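Local coordinates for protein ribonucleoside-diphosphate reductase subunit beta (Clostridium botulinum, PDB 6ZJK) that forms the diiron R2 subunit of a ribonucleotide reductase and probably supplies the radical with which its partner subunit reduces ribonucleoside diphosphates to deoxyribonucleoside diphosphates, at residues D97-S101 with I160-W164; I190-R195 with I259-L264. All blocks are in the same frame, centred on the assembly; numbering follows the deposited sequence.

Contact 1: D97-S101 with I160-W164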
loop_
_atom_site.group_PDB
_atom_site.type_symbol
_atom_site.label_atom_id
_atom_site.label_comp_id
_atom_site.label_asym_id
_atom_site.label_seq_id
_atom_site.Cartn_x
_atom_site.Cartn_y
_atom_site.Cartn_z
ATOM N N ASP A 97 11.886 -24.175 9.818
ATOM C CA ASP A 97 11.170 -24.320 8.548
ATOM C C ASP A 97 9.673 -24.062 8.713
ATOM O O ASP A 97 9.059 -23.355 7.907
ATOM C CB ASP A 97 11.398 -25.727 7.965
ATOM C CG ASP A 97 12.868 -26.010 7.622
ATOM O OD1 ASP A 97 13.721 -25.110 7.807
ATOM O OD2 ASP A 97 13.177 -27.149 7.176
ATOM N N LYS A 98 9.057 -24.647 9.747
ATOM C CA LYS A 98 7.606 -24.520 9.895
ATOM C C LYS A 98 7.186 -23.106 10.288
ATOM O O LYS A 98 6.128 -22.626 9.866
ATOM C CB LYS A 98 7.089 -25.538 10.912
ATOM C CG LYS A 98 7.150 -26.976 10.388
ATOM C CD LYS A 98 7.118 -27.980 11.513
ATOM C CE LYS A 98 7.413 -29.372 10.979
ATOM N NZ LYS A 98 6.429 -29.743 9.924
ATOM N N ILE A 99 7.982 -22.436 11.111
ATOM C CA ILE A 99 7.589 -21.128 11.609
ATOM C C ILE A 99 7.668 -20.098 10.494
ATOM O O ILE A 99 6.736 -19.308 10.282
ATOM C CB ILE A 99 8.469 -20.731 12.803
ATOM C CG1 ILE A 99 8.088 -21.536 14.053
ATOM C CG2 ILE A 99 8.409 -19.253 13.026
ATOM C CD1 ILE A 99 9.099 -21.420 15.144
ATOM N N ILE A 100 8.780 -20.093 9.759
ATOM C CA ILE A 100 8.938 -19.073 8.733
ATOM C C ILE A 100 7.976 -19.321 7.570
ATOM O O ILE A 100 7.526 -18.375 6.918
ATOM C CB ILE A 100 10.413 -18.965 8.312
ATOM C CG1 ILE A 100 10.675 -17.565 7.747
ATOM C CG2 ILE A 100 10.762 -20.025 7.323
ATOM C CD1 ILE A 100 12.123 -17.153 7.777
ATOM N N SER A 101 7.603 -20.574 7.314
ATOM C CA SER A 101 6.567 -20.723 6.294
ATOM C C SER A 101 5.215 -20.247 6.821
ATOM O O SER A 101 4.466 -19.569 6.108
ATOM C CB SER A 101 6.484 -22.168 5.824
ATOM O OG SER A 101 5.284 -22.395 5.111
ATOM N N ILE A 160 10.940 -25.246 2.091
ATOM C CA ILE A 160 10.458 -24.462 3.231
ATOM C C ILE A 160 9.219 -23.654 2.846
ATOM O O ILE A 160 8.239 -23.611 3.598
ATOM C CB ILE A 160 11.578 -23.576 3.799
ATOM C CG1 ILE A 160 12.660 -24.461 4.437
ATOM C CG2 ILE A 160 11.014 -22.570 4.828
ATOM C CD1 ILE A 160 13.976 -23.754 4.646
ATOM N N TYR A 161 9.247 -23.001 1.671
ATOM C CA TYR A 161 8.040 -22.386 1.116
ATOM C C TYR A 161 6.835 -23.329 1.206
ATOM O O TYR A 161 5.746 -22.918 1.625
ATOM C CB TYR A 161 8.242 -22.006 -0.354
ATOM C CG TYR A 161 8.929 -20.700 -0.761
ATOM C CD1 TYR A 161 8.978 -19.573 0.055
ATOM C CD2 TYR A 161 9.469 -20.602 -2.037
ATOM C CE1 TYR A 161 9.603 -18.377 -0.408
ATOM C CE2 TYR A 161 10.084 -19.468 -2.493
ATOM C CZ TYR A 161 10.154 -18.354 -1.703
ATOM O OH TYR A 161 10.782 -17.257 -2.277
ATOM N N ASP A 162 7.008 -24.599 0.811
ATOM C CA ASP A 162 5.896 -25.535 0.653
ATOM C C ASP A 162 5.597 -26.336 1.925
ATOM O O ASP A 162 4.859 -27.325 1.861
ATOM C CB ASP A 162 6.177 -26.517 -0.490
ATOM C CG ASP A 162 5.954 -25.906 -1.862
ATOM O OD1 ASP A 162 5.132 -24.979 -1.987
ATOM O OD2 ASP A 162 6.606 -26.354 -2.823
ATOM N N GLN A 163 6.112 -25.906 3.075
ATOM C CA GLN A 163 5.946 -26.770 4.236
ATOM C C GLN A 163 4.470 -26.974 4.580
ATOM O O GLN A 163 4.065 -28.073 4.989
ATOM C CB GLN A 163 6.724 -26.169 5.409
ATOM C CG GLN A 163 6.918 -27.062 6.588
ATOM C CD GLN A 163 8.093 -28.004 6.475
ATOM O OE1 GLN A 163 8.242 -28.901 7.299
ATOM N NE2 GLN A 163 8.942 -27.806 5.461
ATOM N N TRP A 164 3.580 -26.033 4.234
ATOM C CA TRP A 164 2.143 -26.161 4.468
ATOM C C TRP A 164 1.485 -27.217 3.593
ATOM O O TRP A 164 0.388 -27.681 3.934
ATOM C CB TRP A 164 1.436 -24.809 4.244
ATOM C CG TRP A 164 1.465 -24.315 2.820
ATOM C CD1 TRP A 164 2.461 -23.597 2.220
ATOM C CD2 TRP A 164 0.452 -24.510 1.818
ATOM N NE1 TRP A 164 2.133 -23.333 0.905
ATOM C CE2 TRP A 164 0.909 -23.885 0.633
ATOM C CE3 TRP A 164 -0.787 -25.162 1.803
ATOM C CZ2 TRP A 164 0.165 -23.883 -0.542
ATOM C CZ3 TRP A 164 -1.526 -25.161 0.634
ATOM C CH2 TRP A 164 -1.045 -24.525 -0.525
#
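Ile160 lies against the flank of Asp97 and Ile100 where the end of helix 154-161 and the turn after it meet helix 90-118, part of the all-helical ferritin-like fold of R2 proteins. The backbones come close, with the CA atoms of Asp97 and Ile160 5.4 Å apart. Ile160 has its CG2 anti to the backbone N and its CG1 beside it (chi1 -68°), and this splits its two branches between two neighbours. CG2 meets Ile100 CG2 at 3.6 Å, while the CG1-CD1 arm runs at about a right angle to the Asp97 side chain and brings CD1 to 3.4 Å from Asp97 OD1. The carboxylate therefore has an aliphatic neighbour here, and its charge is answered within its own helix by a salt bridge to Arg93.

Ser101 packs equally closely: its CB sits 3.2 Å from Ile160 O, just where the helix ends and Asp162 leaves helical geometry. Beyond this turn the other subunit closes over the segment, Arg53 and Arg35 of that subunit forming salt bridges with Asp162, and Asn52 of that subunit donating its backbone N-H to Tyr161 OH, which is also hydrogen-bonded to Ser145 OG of its own chain. The contact thus borders the dimer interface.

The looser side belongs to Lys98 and the partly exposed Gln163. CG of Gln163 stands anti to its backbone N (chi1 -167°), then the chain bends at chi2, carrying the amide obliquely across the lysine's aliphatic part, with Gln163 CG 3.8 Å from Lys98 CG. Lys98 has its stronger partner in Asp167, a salt bridge, and gives Gln163 a secondary bond: NZ is 3.3 Å from Gln163 OE1, a weak hydrogen bond.

Contact 2: I190-R195 with I259-L264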
loop_
_atom_site.group_PDB
_atom_site.type_symbol
_atom_site.label_atom_id
_atom_site.label_comp_id
_atom_site.label_asym_id
_atom_site.label_seq_id
_atom_site.Cartn_x
_atom_site.Cartn_y
_atom_site.Cartn_z
ATOM N N ILE A 190 -21.938 -5.947 8.912
ATOM C CA ILE A 190 -21.171 -5.234 9.935
ATOM C C ILE A 190 -20.603 -6.191 10.980
ATOM O O ILE A 190 -19.450 -6.050 11.407
ATOM C CB ILE A 190 -22.017 -4.126 10.592
ATOM C CG1 ILE A 190 -21.205 -3.439 11.689
ATOM C CG2 ILE A 190 -23.309 -4.678 11.174
ATOM C CD1 ILE A 190 -20.130 -2.509 11.166
ATOM N N HIS A 191 -21.296 -7.276 11.340
ATOM C CA HIS A 191 -20.750 -8.186 12.345
ATOM C C HIS A 191 -19.539 -8.935 11.802
ATOM O O HIS A 191 -18.535 -9.099 12.508
ATOM C CB HIS A 191 -21.824 -9.156 12.822
ATOM C CG HIS A 191 -22.890 -8.501 13.638
ATOM N ND1 HIS A 191 -24.077 -8.062 13.088
ATOM C CD2 HIS A 191 -22.928 -8.148 14.945
ATOM C CE1 HIS A 191 -24.817 -7.505 14.029
ATOM N NE2 HIS A 191 -24.141 -7.541 15.164
ATOM N N ASN A 192 -19.613 -9.398 10.548
ATOM C CA ASN A 192 -18.446 -10.001 9.917
ATOM C C ASN A 192 -17.286 -9.021 9.832
ATOM O O ASN A 192 -16.118 -9.423 9.920
ATOM C CB ASN A 192 -18.803 -10.520 8.527
ATOM C CG ASN A 192 -19.785 -11.674 8.572
ATOM O OD1 ASN A 192 -19.900 -12.363 9.585
ATOM N ND2 ASN A 192 -20.471 -11.915 7.462
ATOM N N PHE A 193 -17.585 -7.750 9.687
ATOM C CA PHE A 193 -16.563 -6.732 9.579
ATOM C C PHE A 193 -15.828 -6.560 10.889
ATOM O O PHE A 193 -14.627 -6.531 10.895
ATOM C CB PHE A 193 -17.186 -5.432 9.076
ATOM C CG PHE A 193 -16.242 -4.283 8.998
ATOM C CD1 PHE A 193 -15.367 -4.162 7.964
ATOM C CD2 PHE A 193 -16.270 -3.307 9.942
ATOM C CE1 PHE A 193 -14.502 -3.099 7.891
ATOM C CE2 PHE A 193 -15.408 -2.246 9.888
ATOM C CZ PHE A 193 -14.526 -2.138 8.855
ATOM N N LEU A 194 -16.551 -6.485 11.996
ATOM C CA LEU A 194 -15.948 -6.319 13.307
ATOM C C LEU A 194 -15.188 -7.547 13.784
ATOM O O LEU A 194 -14.202 -7.429 14.451
ATOM C CB LEU A 194 -16.978 -5.916 14.334
ATOM C CG LEU A 194 -17.650 -4.565 14.160
ATOM C CD1 LEU A 194 -18.762 -4.394 15.162
ATOM C CD2 LEU A 194 -16.666 -3.429 14.263
ATOM N N ARG A 195 -15.658 -8.729 13.423
ATOM C CA ARG A 195 -14.964 -9.951 13.781
ATOM C C ARG A 195 -13.639 -9.995 13.002
ATOM O O ARG A 195 -12.634 -10.373 13.523
ATOM C CB ARG A 195 -15.827 -11.177 13.532
ATOM C CG ARG A 195 -17.012 -11.317 14.457
ATOM C CD ARG A 195 -17.642 -12.697 14.400
ATOM N NE ARG A 195 -18.798 -12.727 13.522
ATOM C CZ ARG A 195 -20.047 -12.549 13.928
ATOM N NH1 ARG A 195 -20.311 -12.329 15.195
ATOM N NH2 ARG A 195 -21.038 -12.574 13.066
ATOM N N ILE A 259 -24.162 -1.560 18.298
ATOM C CA ILE A 259 -23.664 -2.849 17.813
ATOM C C ILE A 259 -22.735 -3.514 18.823
ATOM O O ILE A 259 -22.783 -4.736 19.015
ATOM C CB ILE A 259 -22.966 -2.667 16.447
ATOM C CG1 ILE A 259 -23.954 -2.179 15.401
ATOM C CG2 ILE A 259 -22.352 -3.976 15.991
ATOM C CD1 ILE A 259 -25.026 -3.205 15.116
ATOM N N PHE A 260 -21.923 -2.718 19.524
ATOM C CA PHE A 260 -21.006 -3.228 20.539
ATOM C C PHE A 260 -21.772 -3.549 21.817
ATOM O O PHE A 260 -21.687 -2.854 22.831
ATOM C CB PHE A 260 -19.902 -2.228 20.824
ATOM C CG PHE A 260 -18.744 -2.325 19.892
ATOM C CD1 PHE A 260 -18.850 -1.899 18.581
ATOM C CD2 PHE A 260 -17.534 -2.832 20.336
ATOM C CE1 PHE A 260 -17.753 -1.979 17.723
ATOM C CE2 PHE A 260 -16.433 -2.920 19.483
ATOM C CZ PHE A 260 -16.545 -2.495 18.182
ATOM N N THR A 261 -22.522 -4.642 21.755
ATOM C CA THR A 261 -23.240 -5.090 22.930
ATOM C C THR A 261 -22.271 -5.777 23.888
ATOM O O THR A 261 -21.142 -6.124 23.526
ATOM C CB THR A 261 -24.378 -6.038 22.536
ATOM O OG1 THR A 261 -23.848 -7.202 21.885
ATOM C CG2 THR A 261 -25.353 -5.342 21.593
ATOM N N GLU A 262 -22.706 -5.962 25.139
ATOM C CA GLU A 262 -22.132 -6.875 26.123
ATOM C C GLU A 262 -21.728 -8.183 25.464
ATOM O O GLU A 262 -20.778 -8.835 25.906
ATOM C CB GLU A 262 -23.091 -7.121 27.288
ATOM C CG GLU A 262 -22.367 -7.381 28.603
ATOM C CD GLU A 262 -23.112 -6.824 29.813
ATOM O OE1 GLU A 262 -22.546 -5.970 30.533
ATOM O OE2 GLU A 262 -24.276 -7.232 30.037
ATOM N N GLU A 263 -22.688 -8.640 24.661
ATOM C CA GLU A 263 -22.540 -9.962 24.068
ATOM C C GLU A 263 -21.452 -9.954 23.001
ATOM O O GLU A 263 -20.578 -10.823 22.994
ATOM C CB GLU A 263 -23.875 -10.423 23.464
ATOM C CG GLU A 263 -24.130 -11.944 23.487
ATOM C CD GLU A 263 -23.952 -12.637 22.120
ATOM O OE1 GLU A 263 -23.394 -13.755 22.067
ATOM O OE2 GLU A 263 -24.376 -12.063 21.093
ATOM N N LEU A 264 -21.411 -8.933 22.137
ATOM C CA LEU A 264 -20.365 -8.939 21.112
ATOM C C LEU A 264 -18.980 -8.763 21.729
ATOM O O LEU A 264 -18.004 -9.362 21.260
ATOM C CB LEU A 264 -20.634 -7.873 20.044
ATOM C CG LEU A 264 -19.556 -7.903 18.952
ATOM C CD1 LEU A 264 -19.921 -8.983 17.948
ATOM C CD2 LEU A 264 -19.418 -6.579 18.239
#
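The first turn of helix 190-220 faces residues 259-264, which make an inverse gamma turn centred on Phe260 before entering helix 262-287, and the nearest CA atoms, those of His191 and Ile259, are 8.2 Å apart. Side chains bridge this distance, chiefly through Leu194. Its CD1 is shared by three neighbours, lying 3.7 Å from Ile259 CG2, 3.7 Å from Phe260 CE1 and 3.8 Å from Leu264 CD2. Its other methyl, CD2, also touches the phenylalanine ring, 3.9 Å from Phe260 CE1. Ile259 reaches across with CG2, which its first torsion sets anti to the backbone N. Within the helical bundle of the R2 fold, this small apolar cluster joins the starts of two long helices; Leu194 also touches Leu252 of helix 225-255, and both Leu194 and Phe260 pack on Phe268. Thr261 is the N-cap of helix 262-287: its OG1 accepts from Leu264 N at 3.0 Å (N-H...O angle 157°), tying the turn to Leu264, whose CD2 meets Leu194 CD1. On the partly exposed side, the His191 ring has Leu264 CD1 at its edge, near the ring plane, with His191 CD2 4.3 Å from that methyl, while His191 ND1 is hydrogen-bonded to Glu189.

Both segments of contact 1 precede those of contact 2 in the chain, and the contacts lie on opposite sides of the chain's centre, their centres 34 Å apart and their nearest atoms about 21 Å. Two long helices link them: Ile99, within 97-101, packs on Phe214 and Phe215 of helix 190-220, whose first turn forms contact 2, and Lys98 touches helix 262-287, which starts there. The contacts thus tie opposite parts of one helical bundle. Contact 1 is buried beside the second subunit, with the Ile100 side chain about 12 Å from an iron ion, whereas contact 2 is partly buried and is touched by no other chain of the dimer.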